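PDB 4H3T: CRISPR-associated protein, Cse1 family from Acidimicrobium ferrooxidans, which probably serves as the large Cse1 subunit of a type I-E CRISPR Cascade complex, which takes part in recognising invading DNA. Local coordinates for residues A294-E306 against L336-F348. The protein carries 1 engineered substitution. Numbering follows the deposited sequence.
Sequences ARDVDPHVGWRME and LGAEEQRAGVLSF
Gln341 reaches over to Arg295 and shows how a side chain on an edge strand can tie its sheet to a neighbouring helix. Its CB lies 4.0 Å from Trp303 O. With CG anti to the backbone N (chi1 165°) and a bend at chi2, the amide runs alongside the Trp303 side chain, planes 32° apart, and Gln341 NE2 comes 3.9 Å from Trp303 CD1. Gln341 CD lies 4.0 Å from Arg295 NH2. OE1, at the tip, is gripped side-on by two nitrogens of Arg295: NE, at 3.3 Å, lies on a lone pair in the carbonyl plane, whereas NH2 approaches from above that plane. Guanidinium and amide planes stand 86° apart. Arg295 CB covers one indole face of Trp303, toward its rim, and from there the extended chain carries the guanidinium to Gln341.

In the backbone, Trp303 and Gln341 form an antiparallel hydrogen-bonded pair in a three-stranded sheet, with strand 303-309 in the middle. Arg304 and Glu340 follow as a non-hydrogen-bonded pair, and Met305 N bonds to Glu339 O at 2.8 Å.

Beyond the sheet, Pro299 O accepts from Val345 N (2.8 Å), two residues past the N-cap Ala343. One water, donating to Arg342 O and weakly to Val301 O, bridges the two backbones.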
# COMPACT_ATOMS: atom_id res chain seq x y z
N ALA A 294 15.98 -4.42 6.81
CA ALA A 294 14.52 -4.46 6.56
C ALA A 294 14.14 -5.49 5.49
O ALA A 294 13.10 -6.14 5.58
CB ALA A 294 14.02 -3.07 6.14
N ARG A 295 15.00 -5.62 4.46
CA ARG A 295 14.76 -6.53 3.35
C ARG A 295 14.68 -7.99 3.86
O ARG A 295 13.82 -8.75 3.41
CB ARG A 295 15.82 -6.31 2.27
CG ARG A 295 15.90 -7.39 1.27
CD ARG A 295 16.66 -6.95 0.05
NE ARG A 295 16.83 -8.09 -0.84
CZ ARG A 295 17.75 -9.05 -0.73
NH1 ARG A 295 18.64 -9.03 0.25
NH2 ARG A 295 17.80 -10.02 -1.62
N ASP A 296 15.48 -8.33 4.85
CA ASP A 296 15.43 -9.68 5.43
C ASP A 296 14.21 -9.89 6.30
O ASP A 296 13.79 -11.02 6.48
CB ASP A 296 16.68 -9.94 6.28
CG ASP A 296 18.00 -10.03 5.48
OD1 ASP A 296 17.95 -10.33 4.25
OD2 ASP A 296 19.07 -9.77 6.08
N VAL A 297 13.70 -8.85 6.92
CA VAL A 297 12.64 -8.97 7.91
C VAL A 297 11.21 -8.93 7.36
O VAL A 297 10.35 -9.67 7.82
CB VAL A 297 12.83 -7.84 8.96
CG1 VAL A 297 11.69 -7.79 9.97
CG2 VAL A 297 14.18 -7.98 9.68
N ASP A 298 10.95 -7.98 6.48
CA ASP A 298 9.60 -7.50 6.19
C ASP A 298 8.89 -8.26 5.06
O ASP A 298 9.32 -8.21 3.91
CB ASP A 298 9.69 -6.02 5.86
CG ASP A 298 8.39 -5.21 5.91
OD1 ASP A 298 7.30 -5.81 5.79
OD2 ASP A 298 8.48 -3.99 6.02
N PRO A 299 7.74 -8.88 5.39
CA PRO A 299 7.01 -9.63 4.38
C PRO A 299 6.13 -8.80 3.45
O PRO A 299 5.49 -9.39 2.57
CB PRO A 299 6.11 -10.54 5.25
CG PRO A 299 5.77 -9.68 6.42
CD PRO A 299 7.04 -8.93 6.71
N HIS A 300 5.94 -7.52 3.72
CA HIS A 300 4.98 -6.68 2.97
C HIS A 300 5.61 -5.82 1.84
O HIS A 300 4.97 -4.87 1.38
CB HIS A 300 4.23 -5.75 3.92
CG HIS A 300 3.34 -6.49 4.88
ND1 HIS A 300 3.33 -6.20 6.24
CD2 HIS A 300 2.46 -7.47 4.62
CE1 HIS A 300 2.46 -7.06 6.77
NE2 HIS A 300 1.88 -7.81 5.81
N VAL A 301 6.84 -6.09 1.47
CA VAL A 301 7.54 -5.28 0.45
C VAL A 301 8.33 -6.21 -0.50
O VAL A 301 9.04 -7.08 -0.03
CB VAL A 301 8.43 -4.20 1.14
CG1 VAL A 301 9.29 -4.77 2.26
CG2 VAL A 301 9.29 -3.39 0.12
N GLY A 302 8.22 -5.97 -1.81
CA GLY A 302 8.99 -6.62 -2.86
C GLY A 302 10.17 -5.73 -3.18
O GLY A 302 10.16 -4.54 -2.82
N TRP A 303 11.22 -6.29 -3.79
CA TRP A 303 12.48 -5.58 -4.05
C TRP A 303 12.95 -5.75 -5.46
O TRP A 303 12.62 -6.73 -6.13
CB TRP A 303 13.60 -6.07 -3.10
CG TRP A 303 13.24 -5.90 -1.66
CD1 TRP A 303 12.54 -6.77 -0.88
CD2 TRP A 303 13.48 -4.74 -0.84
NE1 TRP A 303 12.30 -6.23 0.36
CE2 TRP A 303 12.87 -4.98 0.41
CE3 TRP A 303 14.14 -3.52 -1.04
CZ2 TRP A 303 12.91 -4.04 1.46
CZ3 TRP A 303 14.22 -2.62 0.01
CH2 TRP A 303 13.57 -2.87 1.23
N ARG A 304 13.65 -4.73 -5.94
CA ARG A 304 14.34 -4.75 -7.23
C ARG A 304 15.79 -4.51 -6.94
O ARG A 304 16.14 -3.58 -6.21
CB ARG A 304 13.76 -3.65 -8.16
CG ARG A 304 14.54 -3.38 -9.43
CD ARG A 304 13.82 -2.37 -10.30
NE ARG A 304 13.73 -1.02 -9.69
CZ ARG A 304 14.71 -0.11 -9.67
NH1 ARG A 304 15.89 -0.37 -10.21
NH2 ARG A 304 14.50 1.08 -9.13
N MSE A 305 16.65 -5.24 -7.59
CA MSE A 305 18.09 -5.02 -7.45
C MSE A 305 18.48 -3.79 -8.26
O MSE A 305 18.28 -3.79 -9.46
CB MSE A 305 18.88 -6.25 -7.91
CG MSE A 305 20.38 -6.08 -7.61
SE MSE A 305 21.39 -7.36 -8.48
CE MSE A 305 21.45 -6.50 -10.17
N GLU A 306 18.95 -2.73 -7.60
CA GLU A 306 19.29 -1.44 -8.23
C GLU A 306 20.70 -1.42 -8.77
O GLU A 306 20.92 -0.94 -9.87
CB GLU A 306 19.13 -0.34 -7.18
CG GLU A 306 19.39 1.07 -7.68
CD GLU A 306 19.22 2.10 -6.59
OE1 GLU A 306 19.84 1.92 -5.51
OE2 GLU A 306 18.42 3.05 -6.79
N LEU A 336 8.11 -10.79 -11.56
CA LEU A 336 8.54 -11.97 -12.32
C LEU A 336 9.86 -11.75 -13.09
O LEU A 336 10.46 -12.75 -13.50
CB LEU A 336 7.44 -12.42 -13.27
CG LEU A 336 6.18 -12.96 -12.60
CD1 LEU A 336 5.10 -13.25 -13.64
CD2 LEU A 336 6.47 -14.21 -11.83
N GLY A 337 10.35 -10.51 -13.18
CA GLY A 337 11.67 -10.24 -13.76
C GLY A 337 12.81 -10.83 -12.93
O GLY A 337 12.65 -11.13 -11.74
N ALA A 338 13.96 -11.04 -13.58
CA ALA A 338 15.15 -11.63 -12.97
C ALA A 338 15.72 -10.76 -11.86
O ALA A 338 16.38 -11.30 -10.98
CB ALA A 338 16.21 -11.86 -14.03
N GLU A 339 15.53 -9.45 -11.89
CA GLU A 339 16.11 -8.59 -10.86
C GLU A 339 15.07 -8.21 -9.77
O GLU A 339 15.38 -7.36 -8.94
CB GLU A 339 16.69 -7.31 -11.52
CG GLU A 339 17.98 -7.66 -12.28
CD GLU A 339 18.72 -6.53 -12.98
OE1 GLU A 339 18.24 -5.37 -12.94
OE2 GLU A 339 19.80 -6.81 -13.56
N GLU A 340 13.90 -8.88 -9.74
CA GLU A 340 12.77 -8.54 -8.88
C GLU A 340 12.43 -9.69 -7.96
O GLU A 340 12.50 -10.84 -8.38
CB GLU A 340 11.56 -8.24 -9.73
CG GLU A 340 11.60 -7.00 -10.62
CD GLU A 340 10.30 -6.80 -11.39
OE1 GLU A 340 9.74 -7.81 -11.88
OE2 GLU A 340 9.87 -5.64 -11.55
N GLN A 341 11.97 -9.41 -6.76
CA GLN A 341 11.62 -10.43 -5.78
C GLN A 341 10.32 -9.99 -5.12
O GLN A 341 10.24 -8.90 -4.52
CB GLN A 341 12.86 -10.50 -4.84
CG GLN A 341 12.89 -11.17 -3.47
CD GLN A 341 13.91 -10.40 -2.54
OE1 GLN A 341 14.88 -9.64 -2.98
NE2 GLN A 341 13.67 -10.49 -1.25
N ARG A 342 9.28 -10.81 -5.24
CA ARG A 342 7.97 -10.48 -4.70
C ARG A 342 7.99 -10.38 -3.14
O ARG A 342 8.91 -10.86 -2.46
CB ARG A 342 6.87 -11.47 -5.17
CG ARG A 342 6.94 -12.84 -4.54
CD ARG A 342 5.93 -13.84 -5.11
NE ARG A 342 5.84 -13.81 -6.56
CZ ARG A 342 4.94 -14.44 -7.30
NH1 ARG A 342 4.06 -15.26 -6.73
NH2 ARG A 342 4.93 -14.29 -8.61
N ALA A 343 7.00 -9.66 -2.61
CA ALA A 343 6.76 -9.54 -1.16
C ALA A 343 6.68 -10.92 -0.56
O ALA A 343 6.03 -11.81 -1.11
CB ALA A 343 5.49 -8.77 -0.89
N GLY A 344 7.35 -11.13 0.58
CA GLY A 344 7.40 -12.46 1.18
C GLY A 344 6.02 -13.00 1.53
O GLY A 344 5.78 -14.19 1.49
N VAL A 345 5.08 -12.09 1.81
CA VAL A 345 3.68 -12.49 2.14
C VAL A 345 3.01 -13.16 0.94
O VAL A 345 2.21 -14.10 1.10
CB VAL A 345 2.84 -11.31 2.71
CG1 VAL A 345 2.42 -10.29 1.67
CG2 VAL A 345 1.62 -11.86 3.42
N LEU A 346 3.37 -12.72 -0.29
CA LEU A 346 2.80 -13.33 -1.47
C LEU A 346 3.37 -14.74 -1.70
O LEU A 346 2.63 -15.63 -2.15
CB LEU A 346 3.03 -12.40 -2.67
CG LEU A 346 2.30 -11.02 -2.57
CD1 LEU A 346 2.52 -10.24 -3.89
CD2 LEU A 346 0.85 -11.16 -2.28
N SER A 347 4.66 -14.94 -1.44
CA SER A 347 5.30 -16.27 -1.51
C SER A 347 4.68 -17.16 -0.46
O SER A 347 4.44 -18.31 -0.73
CB SER A 347 6.79 -16.15 -1.24
OG SER A 347 7.47 -15.31 -2.16
N PHE A 348 4.34 -16.62 0.73
CA PHE A 348 3.66 -17.46 1.70
C PHE A 348 2.27 -17.89 1.19
O PHE A 348 1.94 -19.08 1.18
CB PHE A 348 3.52 -16.72 3.04
CG PHE A 348 2.71 -17.49 4.03
CD1 PHE A 348 3.10 -18.77 4.42
CD2 PHE A 348 1.55 -16.96 4.57
CE1 PHE A 348 2.37 -19.48 5.36
CE2 PHE A 348 0.78 -17.70 5.47
CZ PHE A 348 1.21 -18.96 5.87
O HOH W 1 10.76 -9.75 -1.02